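Local coordinates for protein SnoaL-like polyketide cyclase (Agrobacterium tumefaciens str. C58, PDB 3EHC) that is of unknown function but has the NTF2-like fold of the SnoaL family and may, as in its relatives, bind or cyclise a small molecule, at residues L58-E63 / L76-T81. Residues are numbered along the deposited sequence; the frame is centred on the assembly and turned at random.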
ATOM      1  N   LEU B  58      -5.248  17.231  -8.986  1.00 36.19           N
ATOM      2  CA  LEU B  58      -4.585  16.299  -8.053  1.00 36.60           C
ATOM      3  C   LEU B  58      -4.191  17.070  -6.801  1.00 36.37           C
ATOM      4  O   LEU B  58      -3.751  18.212  -6.876  1.00 36.10           O
ATOM      5  CB  LEU B  58      -3.351  15.635  -8.693  1.00 35.18           C
ATOM      6  CG  LEU B  58      -2.687  14.472  -7.957  1.00 34.06           C
ATOM      7  CD1 LEU B  58      -3.646  13.287  -7.851  1.00 30.08           C
ATOM      8  CD2 LEU B  58      -1.482  14.104  -8.715  1.00 32.48           C
ATOM      9  N   ARG B  59      -4.371  16.422  -5.660  1.00 38.24           N
ATOM     10  CA  ARG B  59      -4.026  16.966  -4.359  1.00 38.63           C
ATOM     11  C   ARG B  59      -3.636  15.799  -3.428  1.00 38.76           C
ATOM     12  O   ARG B  59      -4.309  14.769  -3.381  1.00 39.57           O
ATOM     13  CB  ARG B  59      -5.209  17.746  -3.800  1.00 39.05           C
ATOM     14  CG  ARG B  59      -5.014  18.244  -2.401  1.00 44.66           C
ATOM     15  CD  ARG B  59      -6.073  19.237  -1.983  1.00 55.20           C
ATOM     16  NE  ARG B  59      -5.429  20.374  -1.327  1.00 60.70           N
ATOM     17  CZ  ARG B  59      -4.922  20.357  -0.097  1.00 65.31           C
ATOM     18  NH1 ARG B  59      -4.994  19.265   0.658  1.00 71.02           N
ATOM     19  NH2 ARG B  59      -4.339  21.448   0.381  1.00 68.14           N
ATOM     20  N   PHE B  60      -2.559  15.998  -2.682  1.00 39.47           N
ATOM     21  CA  PHE B  60      -1.969  14.988  -1.824  1.00 38.08           C
ATOM     22  C   PHE B  60      -2.348  15.224  -0.365  1.00 38.98           C
ATOM     23  O   PHE B  60      -2.160  16.304   0.179  1.00 40.19           O
ATOM     24  CB  PHE B  60      -0.457  15.011  -1.991  1.00 38.18           C
ATOM     25  CG  PHE B  60       0.009  14.549  -3.332  1.00 33.63           C
ATOM     26  CD1 PHE B  60       0.092  15.437  -4.390  1.00 36.50           C
ATOM     27  CD2 PHE B  60       0.372  13.229  -3.533  1.00 35.74           C
ATOM     28  CE1 PHE B  60       0.542  15.016  -5.652  1.00 39.01           C
ATOM     29  CE2 PHE B  60       0.825  12.788  -4.796  1.00 39.26           C
ATOM     30  CZ  PHE B  60       0.919  13.686  -5.852  1.00 37.10           C
ATOM     31  N   GLU B  61      -2.884  14.188   0.246  1.00 40.35           N
ATOM     32  CA  GLU B  61      -3.365  14.228   1.594  1.00 41.16           C
ATOM     33  C   GLU B  61      -3.180  12.844   2.200  1.00 38.94           C
ATOM     34  O   GLU B  61      -3.741  11.892   1.691  1.00 37.76           O
ATOM     35  CB  GLU B  61      -4.848  14.563   1.513  1.00 45.06           C
ATOM     36  CG  GLU B  61      -5.582  14.683   2.834  1.00 57.06           C
ATOM     37  CD  GLU B  61      -5.937  16.106   3.166  1.00 65.33           C
ATOM     38  OE1 GLU B  61      -6.131  16.922   2.228  1.00 71.91           O
ATOM     39  OE2 GLU B  61      -6.023  16.397   4.374  1.00 68.30           O
ATOM     40  N   ALA B  62      -2.406  12.745   3.282  1.00 38.61           N
ATOM     41  CA  ALA B  62      -2.160  11.486   3.984  1.00 38.28           C
ATOM     42  C   ALA B  62      -3.255  11.222   5.022  1.00 37.23           C
ATOM     43  O   ALA B  62      -3.504  12.053   5.864  1.00 39.14           O
ATOM     44  CB  ALA B  62      -0.793  11.535   4.657  1.00 36.26           C
ATOM     45  N   GLU B  63      -3.913  10.068   4.916  0.50 36.22           N
ATOM     46  CA  GLU B  63      -4.862   9.600   5.930  0.50 35.34           C
ATOM     47  C   GLU B  63      -4.105   8.995   7.110  0.50 33.61           C
ATOM     48  O   GLU B  63      -4.381   9.320   8.263  0.50 35.42           O
ATOM     49  CB  GLU B  63      -5.833   8.559   5.337  0.50 35.86           C
ATOM     50  CG  GLU B  63      -6.845   7.965   6.349  0.50 34.71           C
ATOM     51  CD  GLU B  63      -7.703   6.858   5.776  0.50 35.40           C
ATOM     52  OE1 GLU B  63      -8.122   6.975   4.615  0.50 36.39           O
ATOM     53  OE2 GLU B  63      -7.987   5.877   6.500  0.50 39.74           O
ATOM     54  N   LEU B  76      -2.367   7.526   1.347  1.00 35.94           N
ATOM     55  CA  LEU B  76      -2.796   8.759   0.724  1.00 35.82           C
ATOM     56  C   LEU B  76      -4.136   8.489   0.066  1.00 37.38           C
ATOM     57  O   LEU B  76      -4.302   7.455  -0.594  1.00 36.16           O
ATOM     58  CB  LEU B  76      -1.811   9.144  -0.382  1.00 37.17           C
ATOM     59  CG  LEU B  76      -0.347   9.291   0.027  1.00 36.37           C
ATOM     60  CD1 LEU B  76       0.612   9.355  -1.174  1.00 42.74           C
ATOM     61  CD2 LEU B  76      -0.305  10.522   0.856  1.00 32.26           C
ATOM     62  N   PHE B  77      -5.053   9.440   0.221  1.00 35.17           N
ATOM     63  CA  PHE B  77      -6.372   9.396  -0.336  1.00 36.36           C
ATOM     64  C   PHE B  77      -6.501  10.489  -1.416  1.00 36.09           C
ATOM     65  O   PHE B  77      -6.117  11.650  -1.200  1.00 35.23           O
ATOM     66  CB  PHE B  77      -7.409   9.587   0.781  1.00 39.88           C
ATOM     67  CG  PHE B  77      -8.799   9.798   0.259  1.00 46.67           C
ATOM     68  CD1 PHE B  77      -9.440   8.778  -0.433  1.00 47.02           C
ATOM     69  CD2 PHE B  77      -9.444  11.033   0.406  1.00 51.57           C
ATOM     70  CE1 PHE B  77     -10.698   8.949  -0.949  1.00 46.41           C
ATOM     71  CE2 PHE B  77     -10.736  11.222  -0.113  1.00 51.75           C
ATOM     72  CZ  PHE B  77     -11.358  10.177  -0.798  1.00 49.90           C
ATOM     73  N   PHE B  78      -6.985  10.075  -2.591  1.00 35.35           N
ATOM     74  CA  PHE B  78      -7.198  10.968  -3.731  1.00 34.21           C
ATOM     75  C   PHE B  78      -8.651  11.016  -4.110  1.00 34.03           C
ATOM     76  O   PHE B  78      -9.342   9.999  -4.107  1.00 35.23           O
ATOM     77  CB  PHE B  78      -6.394  10.506  -4.941  1.00 32.82           C
ATOM     78  CG  PHE B  78      -4.920  10.560  -4.735  1.00 32.85           C
ATOM     79  CD1 PHE B  78      -4.221  11.738  -4.955  1.00 34.96           C
ATOM     80  CD2 PHE B  78      -4.213   9.405  -4.326  1.00 38.17           C
ATOM     81  CE1 PHE B  78      -2.840  11.785  -4.758  1.00 34.14           C
ATOM     82  CE2 PHE B  78      -2.852   9.422  -4.151  1.00 30.51           C
ATOM     83  CZ  PHE B  78      -2.153  10.601  -4.362  1.00 37.03           C
ATOM     84  N   ASP B  79      -9.097  12.227  -4.415  1.00 35.10           N
ATOM     85  CA  ASP B  79     -10.421  12.517  -4.908  1.00 34.35           C
ATOM     86  C   ASP B  79     -10.213  13.554  -6.025  1.00 34.79           C
ATOM     87  O   ASP B  79     -10.016  14.727  -5.767  1.00 33.33           O
ATOM     88  CB  ASP B  79     -11.259  13.062  -3.741  1.00 35.45           C
ATOM     89  CG  ASP B  79     -12.733  13.247  -4.074  1.00 36.97           C
ATOM     90  OD1 ASP B  79     -13.149  13.011  -5.223  1.00 37.98           O
ATOM     91  OD2 ASP B  79     -13.488  13.620  -3.146  1.00 38.32           O
ATOM     92  N   CYS B  80     -10.182  13.084  -7.263  1.00 35.04           N
ATOM     93  CA  CYS B  80      -9.642  13.863  -8.360  1.00 34.26           C
ATOM     94  C   CYS B  80     -10.272  13.469  -9.705  1.00 32.97           C
ATOM     95  O   CYS B  80     -11.133  12.582  -9.749  1.00 30.82           O
ATOM     96  CB  CYS B  80      -8.125  13.714  -8.360  1.00 33.42           C
ATOM     97  SG  CYS B  80      -7.593  12.050  -8.566  1.00 35.67           S
ATOM     98  N   THR B  81      -9.840  14.141 -10.780  1.00 34.62           N
ATOM     99  CA  THR B  81     -10.515  14.094 -12.067  1.00 33.80           C
ATOM    100  C   THR B  81      -9.472  13.932 -13.192  1.00 33.66           C
ATOM    101  O   THR B  81      -9.048  14.900 -13.810  1.00 32.78           O
ATOM    102  CB  THR B  81     -11.426  15.377 -12.228  1.00 33.75           C
ATOM    103  OG1 THR B  81     -12.071  15.717 -10.981  1.00 30.40           O
ATOM    104  CG2 THR B  81     -12.492  15.204 -13.274  1.00 29.37           C
TER
HETATM  105  O   HOH W   1      -6.797  14.281  -4.920  1.00 32.41           O
HETATM  106  O   HOH W   2      -3.396  11.991  -1.582  1.00 39.68           O
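The carbonyl oxygen of E61 takes the backbone N-H of F77 in a nearly straight hydrogen bond, E61 O to F77 N 3.1 Å, and L76 CA lies 3.4 Å from E61 O in a CA-H...O contact. This is the far end of the antiparallel hairpin formed by strands 62-67 and 71-80, at the margin of the curved sheet of an NTF2-like fold. A62 and L76 make the last antiparallel pair, non-hydrogen-bonded, with A62 CB against L76 CD2.

Past the E61-F77 bond the backbones stand too far apart to pair directly, and two waters bridge them. Water 2 accepts from E61 N at 2.9 Å and is also within hydrogen-bonding distance of F77 O; farther along, water 1 accepts from D79 N and lies 3.0 Å from R59 O, again within hydrogen-bonding distance. Direct pairing thus gives way to bridges while the two chains keep running in roughly opposite directions.

Side chains close the gap on the inner face, which helices 5-17 and 40-54 cover. F78, its CG beside the backbone N (chi1 -64°), turns one ring edge onto the face of F60. The two form an offset edge-to-face pair with planes at 80° and ring centroids 5.3 Å apart. CE1 of F78 sits over that face toward its rim, while water 2 lies above the centre of one face of the F78 ring. F60 in turn packs on L13, L16 and F52, and F78 meets F98 of the neighbouring strand.

On the outer face R59 NH1 forms a salt bridge with E61 OE1, 3.0 Å away along the same chain. Back inside, L58 swings CG away from its backbone N (chi1 -170°), and L58 CD1 lies 3.3 Å from F78 CD1, with C80 SG more loosely beside it.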